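Local coordinates for mannosephosphate isomerase, putative (PDB 1ZX5), which probably catalyses the zinc-dependent interconversion of D-mannose 6-phosphate and D-fructose 6-phosphate, as a type 1 mannose-6-phosphate isomerase of the cupin superfamily, at residues Met2-Phe7 with Asp70-Arg75; Ile85-Ile90 with Arg182-Ser187; Ser119-Phe124 with Asp166-Arg171. All blocks are in the same frame, centred on the assembly; numbering follows the deposited sequence. Where two conformers were deposited one is given.

In the fold
Interaction 1 comes first along the chain; interaction 3 then lies between the two strands of interaction 2. Interaction 1 ties the N-terminal loop to helix 61-73, about 21 Å from the centre of the chain, and is complete before the other two begin. That helix leads on to strand 85-92, which pairs with strand 181-188 in interaction 2, close to the centre. Interaction 3 pairs 119-123 with 167-170; its centre is about 9 Å from that of interaction 2. Strands 181-188 and 119-123 are neighbours, so interactions 2 and 3 are successive seams of one antiparallel sheet, consistent with a cupin core. Interaction 1 stands apart, about 22 Å and 27 Å away between centres.

Interaction 1 (Met2-Phe7 with Asp70-Arg75); sequences MELPSF and DELLGR
The last turn of helix 61-73 takes hold of the N-terminal loop here, through the carboxylate of Glu-71, which receives two successive backbone N-H groups. Glu-3 N gives its hydrogen to OE1 of Glu-71 at 3.0 Å, and Leu-4 N reaches OE2 of Glu-71 at 2.9 Å with the straighter bond (161°). Both oxygens are met on their syn sides, the donors somewhat out of the carboxylate plane, so the two bonds together restrain the group from rotating. With CG anti to N (chi1 -168°) and the chain extended beyond it, Glu-71 reaches straight across to the loop. CB of Leu-4 rests 3.4 Å from Glu-71 OE2, while Leu-4 CD1 meets Leu-72 CD2 at 4.0 Å, the two leucines crossing at about a right angle. A water donates to Glu-71 OE1 and, weakly, to Glu-3 OE2. A glutamine in place of Glu-71 would probably leave one of the two loop N-H groups without its acceptor and weaken the hold on the chain start. Ser-280 adds a hydrogen bond to Glu-71 OE2; Leu-4 also packs on Leu-64 and His-68 of the same helix, and Leu-72 on Leu-276 of strand 274-277.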
HETATM    1  N   MSE A   2     -26.581  -8.038  -2.790  1.00 60.56           N
HETATM    2  CA  MSE A   2     -26.306  -6.767  -3.478  1.00 60.56           C
HETATM    3  C   MSE A   2     -26.970  -5.559  -2.787  1.00 57.66           C
HETATM    4  O   MSE A   2     -27.737  -4.809  -3.390  1.00 57.58           O
HETATM    5  CB  MSE A   2     -26.618  -6.846  -4.980  1.00 60.23           C
HETATM    6  CG  MSE A   2     -27.934  -7.512  -5.334  1.00 62.94           C
HETATM    7 SE   MSE A   2     -27.909  -8.261  -7.160  0.80 66.92          SE
HETATM    8  CE  MSE A   2     -26.960 -10.043  -6.769  1.00 66.64           C
ATOM      9  N   GLU A   3     -26.633  -5.392  -1.508  1.00 54.96           N
ATOM     10  CA  GLU A   3     -27.106  -4.290  -0.663  1.00 52.23           C
ATOM     11  C   GLU A   3     -26.256  -3.017  -0.810  1.00 48.83           C
ATOM     12  O   GLU A   3     -26.720  -1.914  -0.508  1.00 48.55           O
ATOM     13  CB  GLU A   3     -27.071  -4.707   0.817  1.00 52.39           C
ATOM     14  CG  GLU A   3     -27.890  -5.949   1.179  1.00 53.87           C
ATOM     15  CD  GLU A   3     -27.517  -6.512   2.553  1.00 54.37           C
ATOM     16  OE1 GLU A   3     -27.385  -5.719   3.520  1.00 56.84           O
ATOM     17  OE2 GLU A   3     -27.351  -7.750   2.668  1.00 57.04           O
ATOM     18  N   LEU A   4     -25.013  -3.176  -1.256  1.00 44.58           N
ATOM     19  CA  LEU A   4     -24.064  -2.068  -1.259  1.00 40.59           C
ATOM     20  C   LEU A   4     -24.049  -1.302  -2.580  1.00 38.23           C
ATOM     21  O   LEU A   4     -24.251  -1.894  -3.641  1.00 37.84           O
ATOM     22  CB  LEU A   4     -22.659  -2.564  -0.903  1.00 40.24           C
ATOM     23  CG  LEU A   4     -22.467  -3.205   0.476  1.00 38.84           C
ATOM     24  CD1 LEU A   4     -21.073  -3.806   0.587  1.00 37.11           C
ATOM     25  CD2 LEU A   4     -22.735  -2.209   1.614  1.00 36.55           C
ATOM     26  N   PRO A   5     -23.792   0.022  -2.520  1.00 35.73           N
ATOM     27  CA  PRO A   5     -23.650   0.792  -3.754  1.00 33.87           C
ATOM     28  C   PRO A   5     -22.354   0.417  -4.463  1.00 32.24           C
ATOM     29  O   PRO A   5     -21.538  -0.315  -3.903  1.00 31.64           O
ATOM     30  CB  PRO A   5     -23.596   2.239  -3.260  1.00 33.87           C
ATOM     31  CG  PRO A   5     -23.082   2.144  -1.875  1.00 34.30           C
ATOM     32  CD  PRO A   5     -23.605   0.860  -1.320  1.00 35.32           C
ATOM     33  N   SER A   6     -22.182   0.904  -5.688  1.00 30.63           N
ATOM     34  CA  SER A   6     -20.973   0.655  -6.463  1.00 29.29           C
ATOM     35  C   SER A   6     -19.727   1.324  -5.877  1.00 28.74           C
ATOM     36  O   SER A   6     -18.630   0.784  -5.975  1.00 28.90           O
ATOM     37  CB  SER A   6     -21.158   1.130  -7.904  1.00 28.89           C
ATOM     38  OG  SER A   6     -21.920   0.213  -8.647  1.00 28.12           O
ATOM     39  N   PHE A   7     -19.906   2.505  -5.291  1.00 27.82           N
ATOM     40  CA  PHE A   7     -18.798   3.347  -4.894  1.00 27.23           C
ATOM     41  C   PHE A   7     -18.938   3.813  -3.450  1.00 27.48           C
ATOM     42  O   PHE A   7     -19.874   4.543  -3.107  1.00 27.87           O
ATOM     43  CB  PHE A   7     -18.673   4.551  -5.841  1.00 27.09           C
ATOM     44  CG  PHE A   7     -18.758   4.190  -7.306  1.00 26.30           C
ATOM     45  CD1 PHE A   7     -17.811   3.348  -7.892  1.00 26.53           C
ATOM     46  CD2 PHE A   7     -19.788   4.687  -8.093  1.00 25.38           C
ATOM     47  CE1 PHE A   7     -17.896   3.007  -9.244  1.00 26.47           C
ATOM     48  CE2 PHE A   7     -19.879   4.355  -9.443  1.00 26.23           C
ATOM     49  CZ  PHE A   7     -18.924   3.515 -10.018  1.00 25.57           C
ATOM     50  N   ASP A  70     -19.022 -11.124   2.497  1.00 33.58           N
ATOM     51  CA  ASP A  70     -19.240 -11.939   1.289  1.00 33.57           C
ATOM     52  C   ASP A  70     -19.487 -11.081   0.053  1.00 32.52           C
ATOM     53  O   ASP A  70     -18.893 -11.321  -0.989  1.00 31.78           O
ATOM     54  CB  ASP A  70     -20.412 -12.926   1.469  1.00 34.26           C
ATOM     55  CG  ASP A  70     -20.138 -13.996   2.526  1.00 37.09           C
ATOM     56  OD1 ASP A  70     -18.990 -14.106   3.021  1.00 40.74           O
ATOM     57  OD2 ASP A  70     -21.085 -14.742   2.867  1.00 40.28           O
ATOM     58  N   GLU A  71     -20.363 -10.085   0.186  1.00 32.09           N
ATOM     59  CA  GLU A  71     -20.626  -9.127  -0.892  1.00 32.16           C
ATOM     60  C   GLU A  71     -19.395  -8.297  -1.271  1.00 31.67           C
ATOM     61  O   GLU A  71     -19.145  -8.068  -2.455  1.00 31.56           O
ATOM     62  CB  GLU A  71     -21.792  -8.195  -0.550  1.00 32.02           C
ATOM     63  CG  GLU A  71     -22.265  -7.404  -1.763  1.00 32.36           C
ATOM     64  CD  GLU A  71     -23.369  -6.398  -1.465  1.00 32.50           C
ATOM     65  OE1 GLU A  71     -24.020  -6.504  -0.399  1.00 32.44           O
ATOM     66  OE2 GLU A  71     -23.590  -5.507  -2.322  1.00 30.82           O
ATOM     67  N   LEU A  72     -18.633  -7.851  -0.274  1.00 31.38           N
ATOM     68  CA  LEU A  72     -17.409  -7.100  -0.539  1.00 31.31           C
ATOM     69  C   LEU A  72     -16.360  -7.928  -1.274  1.00 31.40           C
ATOM     70  O   LEU A  72     -15.762  -7.458  -2.242  1.00 31.48           O
ATOM     71  CB  LEU A  72     -16.799  -6.540   0.749  1.00 31.22           C
ATOM     72  CG  LEU A  72     -17.327  -5.229   1.328  1.00 31.44           C
ATOM     73  CD1 LEU A  72     -16.667  -4.998   2.684  1.00 31.92           C
ATOM     74  CD2 LEU A  72     -17.062  -4.058   0.391  1.00 30.72           C
ATOM     75  N   LEU A  73     -16.140  -9.156  -0.811  1.00 31.37           N
ATOM     76  CA  LEU A  73     -15.042  -9.971  -1.315  1.00 31.36           C
ATOM     77  C   LEU A  73     -15.383 -10.732  -2.582  1.00 31.37           C
ATOM     78  O   LEU A  73     -14.495 -10.994  -3.398  1.00 31.07           O
ATOM     79  CB  LEU A  73     -14.538 -10.937  -0.243  1.00 31.25           C
ATOM     80  CG  LEU A  73     -13.858 -10.347   0.997  1.00 32.24           C
ATOM     81  CD1 LEU A  73     -13.590 -11.466   2.007  1.00 32.42           C
ATOM     82  CD2 LEU A  73     -12.565  -9.590   0.669  1.00 32.05           C
ATOM     83  N   GLY A  74     -16.658 -11.089  -2.741  1.00 31.44           N
ATOM     84  CA  GLY A  74     -17.116 -11.813  -3.918  1.00 31.90           C
ATOM     85  C   GLY A  74     -16.443 -13.161  -4.038  1.00 32.58           C
ATOM     86  O   GLY A  74     -16.511 -13.975  -3.112  1.00 32.52           O
ATOM     87  N   ARG A  75     -15.769 -13.384  -5.166  1.00 33.14           N
ATOM     88  CA  ARG A  75     -15.090 -14.657  -5.432  1.00 34.26           C
ATOM     89  C   ARG A  75     -13.892 -14.901  -4.504  1.00 34.49           C
ATOM     90  O   ARG A  75     -13.408 -16.033  -4.398  1.00 34.97           O
ATOM     91  CB  ARG A  75     -14.668 -14.760  -6.900  1.00 33.81           C
ATOM     92  CG  ARG A  75     -15.837 -14.759  -7.883  1.00 35.38           C
ATOM     93  CD  ARG A  75     -15.408 -15.054  -9.327  1.00 35.90           C
ATOM     94  NE  ARG A  75     -14.401 -14.112  -9.807  1.00 40.49           N
ATOM     95  CZ  ARG A  75     -13.117 -14.404 -10.018  1.00 42.86           C
ATOM     96  NH1 ARG A  75     -12.658 -15.636  -9.805  1.00 43.59           N
ATOM     97  NH2 ARG A  75     -12.285 -13.455 -10.448  1.00 43.23           N
TER
HETATM   98  O   HOH W   1     -23.969  -7.710   2.040  1.00 40.12           O

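Interaction 2 (Ile85-Ile90 with Arg182-Ser187)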
ATOM      1  N   ILE A  85      -6.069  -6.702   2.973  1.00 27.17           N
ATOM      2  CA  ILE A  85      -5.067  -5.715   2.574  1.00 25.83           C
ATOM      3  C   ILE A  85      -5.094  -4.431   3.398  1.00 25.78           C
ATOM      4  O   ILE A  85      -6.088  -4.111   4.067  1.00 25.19           O
ATOM      5  CB  ILE A  85      -5.170  -5.329   1.034  1.00 25.77           C
ATOM      6  CG1 ILE A  85      -6.549  -4.739   0.689  1.00 26.27           C
ATOM      7  CG2 ILE A  85      -4.831  -6.530   0.119  1.00 24.09           C
ATOM      8  CD1 ILE A  85      -6.658  -4.158  -0.762  1.00 25.33           C
ATOM      9  N   LEU A  86      -3.994  -3.686   3.312  1.00 25.04           N
ATOM     10  CA  LEU A  86      -3.932  -2.332   3.825  1.00 25.12           C
ATOM     11  C   LEU A  86      -3.358  -1.445   2.721  1.00 25.21           C
ATOM     12  O   LEU A  86      -2.308  -1.754   2.141  1.00 25.61           O
ATOM     13  CB  LEU A  86      -3.062  -2.261   5.097  1.00 24.74           C
ATOM     14  CG  LEU A  86      -2.734  -0.873   5.681  1.00 24.60           C
ATOM     15  CD1 LEU A  86      -3.989  -0.063   6.033  1.00 23.44           C
ATOM     16  CD2 LEU A  86      -1.862  -1.013   6.910  1.00 25.11           C
ATOM     17  N   VAL A  87      -4.055  -0.349   2.429  1.00 25.18           N
ATOM     18  CA  VAL A  87      -3.648   0.563   1.376  1.00 24.44           C
ATOM     19  C   VAL A  87      -3.233   1.873   2.015  1.00 24.88           C
ATOM     20  O   VAL A  87      -3.997   2.463   2.779  1.00 24.47           O
ATOM     21  CB  VAL A  87      -4.795   0.804   0.334  1.00 24.64           C
ATOM     22  CG1 VAL A  87      -4.337   1.744  -0.752  1.00 22.68           C
ATOM     23  CG2 VAL A  87      -5.260  -0.519  -0.277  1.00 23.38           C
ATOM     24  N   ARG A  88      -2.019   2.322   1.696  1.00 25.25           N
ATOM     25  CA  ARG A  88      -1.472   3.534   2.266  1.00 26.10           C
ATOM     26  C   ARG A  88      -0.779   4.400   1.229  1.00 26.47           C
ATOM     27  O   ARG A  88       0.018   3.891   0.443  1.00 27.03           O
ATOM     28  CB  ARG A  88      -0.441   3.184   3.328  1.00 26.47           C
ATOM     29  CG  ARG A  88      -1.016   2.461   4.511  1.00 28.69           C
ATOM     30  CD  ARG A  88       0.028   2.323   5.574  1.00 33.23           C
ATOM     31  NE  ARG A  88       0.945   1.224   5.322  1.00 36.37           N
ATOM     32  CZ  ARG A  88       2.004   0.965   6.082  1.00 40.99           C
ATOM     33  NH1 ARG A  88       2.294   1.741   7.128  1.00 41.06           N
ATOM     34  NH2 ARG A  88       2.781  -0.071   5.796  1.00 43.24           N
ATOM     35  N   LEU A  89      -1.086   5.700   1.236  1.00 25.93           N
ATOM     36  CA  LEU A  89      -0.205   6.692   0.639  1.00 25.92           C
ATOM     37  C   LEU A  89       0.916   6.955   1.636  1.00 26.23           C
ATOM     38  O   LEU A  89       0.649   7.117   2.839  1.00 25.73           O
ATOM     39  CB  LEU A  89      -0.954   7.999   0.326  1.00 25.61           C
ATOM     40  CG  LEU A  89      -2.110   7.901  -0.678  1.00 26.80           C
ATOM     41  CD1 LEU A  89      -2.830   9.241  -0.777  1.00 26.63           C
ATOM     42  CD2 LEU A  89      -1.589   7.437  -2.038  1.00 25.83           C
ATOM     43  N   ILE A  90       2.156   6.979   1.136  1.00 26.09           N
ATOM     44  CA  ILE A  90       3.353   7.191   1.973  1.00 26.29           C
ATOM     45  C   ILE A  90       4.189   8.319   1.376  1.00 26.14           C
ATOM     46  O   ILE A  90       4.546   8.282   0.201  1.00 26.13           O
ATOM     47  CB  ILE A  90       4.253   5.914   2.058  1.00 26.59           C
ATOM     48  CG1 ILE A  90       3.473   4.687   2.561  1.00 26.10           C
ATOM     49  CG2 ILE A  90       5.571   6.184   2.858  1.00 26.38           C
ATOM     50  CD1 ILE A  90       3.177   4.682   4.022  1.00 28.23           C
ATOM     51  N   ARG A 182       7.405   9.497  -3.025  1.00 25.01           N
ATOM     52  CA  ARG A 182       5.954   9.485  -2.846  1.00 25.75           C
ATOM     53  C   ARG A 182       5.425   8.195  -3.444  1.00 26.49           C
ATOM     54  O   ARG A 182       5.695   7.887  -4.601  1.00 25.80           O
ATOM     55  CB  ARG A 182       5.311  10.668  -3.565  1.00 25.49           C
ATOM     56  CG  ARG A 182       5.802  12.012  -3.072  1.00 25.74           C
ATOM     57  CD  ARG A 182       5.414  13.096  -4.034  1.00 24.20           C
ATOM     58  NE  ARG A 182       5.819  14.401  -3.533  1.00 26.92           N
ATOM     59  CZ  ARG A 182       5.592  15.552  -4.169  1.00 28.92           C
ATOM     60  NH1 ARG A 182       4.972  15.567  -5.342  1.00 27.23           N
ATOM     61  NH2 ARG A 182       5.990  16.694  -3.632  1.00 27.57           N
ATOM     62  N   VAL A 183       4.658   7.448  -2.659  1.00 27.42           N
ATOM     63  CA  VAL A 183       4.360   6.067  -3.037  1.00 28.52           C
ATOM     64  C   VAL A 183       2.997   5.610  -2.500  1.00 28.96           C
ATOM     65  O   VAL A 183       2.545   6.033  -1.416  1.00 29.73           O
ATOM     66  CB  VAL A 183       5.580   5.107  -2.658  1.00 28.87           C
ATOM     67  CG1 VAL A 183       6.084   5.377  -1.268  1.00 29.19           C
ATOM     68  CG2 VAL A 183       5.246   3.623  -2.824  1.00 30.00           C
ATOM     69  N   LEU A 184       2.314   4.805  -3.310  1.00 28.88           N
ATOM     70  CA  LEU A 184       1.150   4.060  -2.884  1.00 28.30           C
ATOM     71  C   LEU A 184       1.635   2.660  -2.523  1.00 27.91           C
ATOM     72  O   LEU A 184       2.220   1.972  -3.369  1.00 27.64           O
ATOM     73  CB  LEU A 184       0.147   4.002  -4.038  1.00 28.91           C
ATOM     74  CG  LEU A 184      -1.127   3.153  -3.880  1.00 30.14           C
ATOM     75  CD1 LEU A 184      -1.995   3.692  -2.746  1.00 32.08           C
ATOM     76  CD2 LEU A 184      -1.916   3.136  -5.168  1.00 29.38           C
ATOM     77  N   GLU A 185       1.388   2.227  -1.286  0.50 27.31           N
ATOM     78  CA  GLU A 185       1.828   0.900  -0.827  0.50 27.05           C
ATOM     79  C   GLU A 185       0.642   0.001  -0.469  0.50 27.31           C
ATOM     80  O   GLU A 185      -0.069   0.250   0.511  0.50 27.54           O
ATOM     81  CB  GLU A 185       2.827   1.014   0.359  0.50 26.92           C
ATOM     82  CG  GLU A 185       4.099   1.792   0.007  0.50 25.49           C
ATOM     83  CD  GLU A 185       5.185   1.812   1.087  0.50 26.39           C
ATOM     84  OE1 GLU A 185       5.143   1.002   2.045  0.50 23.91           O
ATOM     85  OE2 GLU A 185       6.104   2.652   0.951  0.50 22.69           O
ATOM     86  N   VAL A 186       0.429  -1.040  -1.272  1.00 27.28           N
ATOM     87  CA  VAL A 186      -0.621  -2.005  -1.008  1.00 26.90           C
ATOM     88  C   VAL A 186       0.056  -3.199  -0.350  1.00 27.17           C
ATOM     89  O   VAL A 186       0.944  -3.819  -0.947  1.00 26.94           O
ATOM     90  CB  VAL A 186      -1.365  -2.444  -2.303  1.00 27.24           C
ATOM     91  CG1 VAL A 186      -2.523  -3.394  -1.956  1.00 25.82           C
ATOM     92  CG2 VAL A 186      -1.866  -1.229  -3.066  1.00 26.21           C
ATOM     93  N   SER A 187      -0.339  -3.516   0.885  1.00 27.01           N
ATOM     94  CA  SER A 187       0.261  -4.642   1.587  1.00 26.79           C
ATOM     95  C   SER A 187      -0.788  -5.557   2.195  1.00 26.91           C
ATOM     96  O   SER A 187      -1.979  -5.263   2.144  1.00 26.74           O
ATOM     97  CB  SER A 187       1.205  -4.150   2.672  1.00 26.70           C
ATOM     98  OG  SER A 187       0.489  -3.475   3.700  1.00 27.83           O
TER
HETATM   99  O   HOH W   2       0.265  -0.741   3.071  1.00 21.34           O
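The flat carboxylate of Glu-185, in the conformer described here, one of two, meets Ile-90 across the strands, with Glu-185 CD 3.7 Å from Ile-90 CG1 and the side chains crossing at about a right angle. Within the one strand, the guanidinium of Arg-88 has Ile-90 CD1 over one face, 4.0 Å above the plane and displaced from the centre of the group, and a water in plane at its edge. That water accepts from Arg-88 NE and donates to Glu-185 O and to Ser-187 OG, joining the two strands on this side of the sheet. A bend at chi3 (-80°) turns the guanidinium away from the line of its chain; NH1 makes a salt bridge with Glu-38 on strand 36-41.

Strands 85-92 and 181-188 are antiparallel neighbours in the six-stranded sheet of this cupin-family protein, their segment axes 4.7 Å apart. Pairs of backbone bonds join Leu-86 with Ser-187, Arg-88 with Glu-185 and Ile-90 with Val-183; the straightest runs from Glu-185 N to Arg-88 O, 2.8 Å at 179°. The other face is apolar: Leu-184 CD1 reaches Val-87 CG1 at 3.6 Å and Leu-89 CD2 at 3.8 Å. Across it lies strand 291-298, whose Ile-296 touches Val-87 and Val-186, and whose Val-294 touches Leu-184.

Interaction 3 (Ser119-Phe124 with Asp166-Arg171)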
ATOM      1  N   SER A 119       4.218  -6.652   0.085  1.00 30.68           N
ATOM      2  CA  SER A 119       3.678  -5.406  -0.445  1.00 31.17           C
ATOM      3  C   SER A 119       4.072  -5.080  -1.878  1.00 30.78           C
ATOM      4  O   SER A 119       5.119  -5.508  -2.385  1.00 30.95           O
ATOM      5  CB  SER A 119       4.024  -4.236   0.475  1.00 31.89           C
ATOM      6  OG  SER A 119       5.414  -4.068   0.514  1.00 36.27           O
ATOM      7  N   ALA A 120       3.186  -4.333  -2.528  1.00 29.91           N
ATOM      8  CA  ALA A 120       3.400  -3.812  -3.851  1.00 29.22           C
ATOM      9  C   ALA A 120       3.408  -2.278  -3.748  1.00 29.27           C
ATOM     10  O   ALA A 120       2.547  -1.675  -3.107  1.00 29.16           O
ATOM     11  CB  ALA A 120       2.310  -4.313  -4.795  1.00 28.65           C
ATOM     12  N   TRP A 121       4.401  -1.661  -4.374  1.00 29.44           N
ATOM     13  CA  TRP A 121       4.620  -0.218  -4.311  1.00 29.29           C
ATOM     14  C   TRP A 121       4.378   0.365  -5.683  1.00 28.45           C
ATOM     15  O   TRP A 121       4.806  -0.207  -6.677  1.00 28.23           O
ATOM     16  CB  TRP A 121       6.079   0.068  -3.950  1.00 30.66           C
ATOM     17  CG  TRP A 121       6.471  -0.151  -2.519  1.00 32.01           C
ATOM     18  CD1 TRP A 121       5.784  -0.841  -1.558  1.00 33.57           C
ATOM     19  CD2 TRP A 121       7.677   0.313  -1.898  1.00 34.77           C
ATOM     20  NE1 TRP A 121       6.474  -0.813  -0.369  1.00 35.48           N
ATOM     21  CE2 TRP A 121       7.641  -0.109  -0.550  1.00 35.97           C
ATOM     22  CE3 TRP A 121       8.791   1.046  -2.354  1.00 35.14           C
ATOM     23  CZ2 TRP A 121       8.684   0.175   0.355  1.00 35.69           C
ATOM     24  CZ3 TRP A 121       9.830   1.333  -1.451  1.00 34.53           C
ATOM     25  CH2 TRP A 121       9.766   0.899  -0.116  1.00 34.01           C
ATOM     26  N   LEU A 122       3.673   1.491  -5.725  1.00 27.67           N
ATOM     27  CA  LEU A 122       3.543   2.308  -6.921  1.00 26.54           C
ATOM     28  C   LEU A 122       4.034   3.707  -6.566  1.00 26.96           C
ATOM     29  O   LEU A 122       3.480   4.385  -5.701  1.00 27.25           O
ATOM     30  CB  LEU A 122       2.097   2.354  -7.429  1.00 26.22           C
ATOM     31  CG  LEU A 122       1.872   3.175  -8.714  1.00 25.79           C
ATOM     32  CD1 LEU A 122       2.437   2.472  -9.972  1.00 22.13           C
ATOM     33  CD2 LEU A 122       0.386   3.512  -8.886  1.00 24.85           C
ATOM     34  N   VAL A 123       5.086   4.116  -7.249  1.00 26.76           N
ATOM     35  CA  VAL A 123       5.795   5.350  -6.964  1.00 26.49           C
ATOM     36  C   VAL A 123       5.187   6.468  -7.823  1.00 26.26           C
ATOM     37  O   VAL A 123       4.733   6.214  -8.933  1.00 25.74           O
ATOM     38  CB  VAL A 123       7.302   5.106  -7.276  1.00 27.36           C
ATOM     39  CG1 VAL A 123       8.062   6.382  -7.515  1.00 28.34           C
ATOM     40  CG2 VAL A 123       7.955   4.222  -6.188  1.00 25.17           C
ATOM     41  N   PHE A 124       5.172   7.697  -7.312  1.00 25.62           N
ATOM     42  CA  PHE A 124       4.546   8.809  -8.027  1.00 25.15           C
ATOM     43  C   PHE A 124       5.507   9.873  -8.513  1.00 25.19           C
ATOM     44  O   PHE A 124       5.102  10.778  -9.222  1.00 26.01           O
ATOM     45  CB  PHE A 124       3.442   9.458  -7.175  1.00 24.91           C
ATOM     46  CG  PHE A 124       2.276   8.551  -6.925  1.00 23.81           C
ATOM     47  CD1 PHE A 124       1.499   8.082  -7.989  1.00 24.50           C
ATOM     48  CD2 PHE A 124       1.977   8.130  -5.644  1.00 23.36           C
ATOM     49  CE1 PHE A 124       0.433   7.214  -7.775  1.00 23.94           C
ATOM     50  CE2 PHE A 124       0.900   7.281  -5.410  1.00 25.25           C
ATOM     51  CZ  PHE A 124       0.122   6.824  -6.482  1.00 24.51           C
ATOM     52  N   ASP A 166       6.842   3.714 -11.627  1.00 24.05           N
ATOM     53  CA  ASP A 166       7.670   2.547 -11.347  1.00 24.50           C
ATOM     54  C   ASP A 166       7.005   1.782 -10.223  1.00 24.96           C
ATOM     55  O   ASP A 166       6.349   2.392  -9.355  1.00 25.26           O
ATOM     56  CB  ASP A 166       9.077   2.947 -10.889  1.00 24.30           C
ATOM     57  CG  ASP A 166       9.949   3.405 -12.023  1.00 24.18           C
ATOM     58  OD1 ASP A 166       9.559   3.237 -13.206  1.00 25.12           O
ATOM     59  OD2 ASP A 166      11.031   3.947 -11.737  1.00 24.47           O
ATOM     60  N   THR A 167       7.170   0.458 -10.244  1.00 24.83           N
ATOM     61  CA  THR A 167       6.641  -0.399  -9.201  1.00 24.64           C
ATOM     62  C   THR A 167       7.724  -1.274  -8.586  1.00 25.51           C
ATOM     63  O   THR A 167       8.761  -1.552  -9.203  1.00 25.64           O
ATOM     64  CB  THR A 167       5.477  -1.320  -9.695  1.00 24.96           C
ATOM     65  OG1 THR A 167       5.962  -2.235 -10.677  1.00 24.39           O
ATOM     66  CG2 THR A 167       4.312  -0.525 -10.273  1.00 23.21           C
ATOM     67  N   PHE A 168       7.459  -1.699  -7.353  1.00 26.08           N
ATOM     68  CA  PHE A 168       8.310  -2.616  -6.620  1.00 26.92           C
ATOM     69  C   PHE A 168       7.426  -3.640  -5.942  1.00 27.25           C
ATOM     70  O   PHE A 168       6.265  -3.359  -5.630  1.00 27.42           O
ATOM     71  CB  PHE A 168       9.151  -1.857  -5.571  1.00 26.89           C
ATOM     72  CG  PHE A 168      10.093  -0.871  -6.179  1.00 27.06           C
ATOM     73  CD1 PHE A 168      11.363  -1.267  -6.584  1.00 26.89           C
ATOM     74  CD2 PHE A 168       9.697   0.442  -6.399  1.00 26.91           C
ATOM     75  CE1 PHE A 168      12.239  -0.367  -7.186  1.00 27.29           C
ATOM     76  CE2 PHE A 168      10.565   1.351  -7.001  1.00 28.17           C
ATOM     77  CZ  PHE A 168      11.839   0.943  -7.397  1.00 27.23           C
ATOM     78  N   VAL A 169       7.975  -4.830  -5.734  1.00 27.34           N
ATOM     79  CA  VAL A 169       7.331  -5.829  -4.897  1.00 27.46           C
ATOM     80  C   VAL A 169       8.326  -6.179  -3.806  1.00 27.63           C
ATOM     81  O   VAL A 169       9.420  -6.670  -4.086  1.00 27.14           O
ATOM     82  CB  VAL A 169       6.890  -7.105  -5.684  1.00 27.97           C
ATOM     83  CG1 VAL A 169       6.330  -8.171  -4.713  1.00 27.25           C
ATOM     84  CG2 VAL A 169       5.844  -6.753  -6.766  1.00 26.93           C
ATOM     85  N   ILE A 170       7.948  -5.876  -2.564  1.00 27.73           N
ATOM     86  CA  ILE A 170       8.812  -6.086  -1.409  1.00 27.57           C
ATOM     87  C   ILE A 170       8.325  -7.316  -0.662  1.00 27.62           C
ATOM     88  O   ILE A 170       7.283  -7.291   0.008  1.00 26.80           O
ATOM     89  CB  ILE A 170       8.852  -4.834  -0.465  1.00 27.77           C
ATOM     90  CG1 ILE A 170       9.123  -3.544  -1.261  1.00 27.49           C
ATOM     91  CG2 ILE A 170       9.873  -5.040   0.658  1.00 27.42           C
ATOM     92  CD1 ILE A 170      10.478  -3.488  -1.957  1.00 28.47           C
ATOM     93  N   ARG A 171       9.089  -8.392  -0.807  1.00 27.97           N
ATOM     94  CA  ARG A 171       8.773  -9.679  -0.194  1.00 28.94           C
ATOM     95  C   ARG A 171       9.357  -9.799   1.224  1.00 28.35           C
ATOM     96  O   ARG A 171      10.317  -9.100   1.572  1.00 28.03           O
ATOM     97  CB  ARG A 171       9.254 -10.817  -1.105  1.00 28.75           C
ATOM     98  CG  ARG A 171       8.477 -10.843  -2.419  1.00 30.50           C
ATOM     99  CD  ARG A 171       8.853 -11.988  -3.367  1.00 32.30           C
ATOM    100  NE  ARG A 171       8.065 -11.869  -4.602  1.00 38.93           N
ATOM    101  CZ  ARG A 171       8.450 -11.182  -5.680  1.00 41.48           C
ATOM    102  NH1 ARG A 171       9.631 -10.563  -5.699  1.00 42.05           N
ATOM    103  NH2 ARG A 171       7.651 -11.108  -6.745  1.00 42.34           N
TER
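Ile-170 lays its CG1 over one face of the Trp-121 indole, a CH-pi contact 4.0 Å from the centroid of the five-membered ring and 18° off its normal. The nearest ring atom is CE2 of Trp-121, 3.8 Å from that CG1. Ile-170 holds CG1 anti to its carbonyl carbon (chi1 -49°), which carries the methylene over the indole. On the same side of the sheet Trp-121 CB and Phe-168 CB lie 4.0 Å apart, and Val-123 CG2 approaches the edge of the Phe-168 ring, in its plane, 4.0 Å from CE2. These side chains ride on an antiparallel pair at the margin of the six-stranded sheet, where 167-170 is the outermost strand. Backbone bonds pair Ser-119 with Ile-170 and Trp-121 with Phe-168 both ways, and Val-123 N adds a bond to Asp-166 O, 3.0 Å long and nearly straight at 171°. On the opposite face Leu-122 CD1 touches Thr-167 CG2 at 3.5 Å, and Leu-232 of strand 230-237 packs against Ala-120 and Leu-122. The hydroxyl of Thr-167 bonds to the carbonyls of Lys-221 and Met-224, while Asp-166 forms a salt bridge with Lys-222.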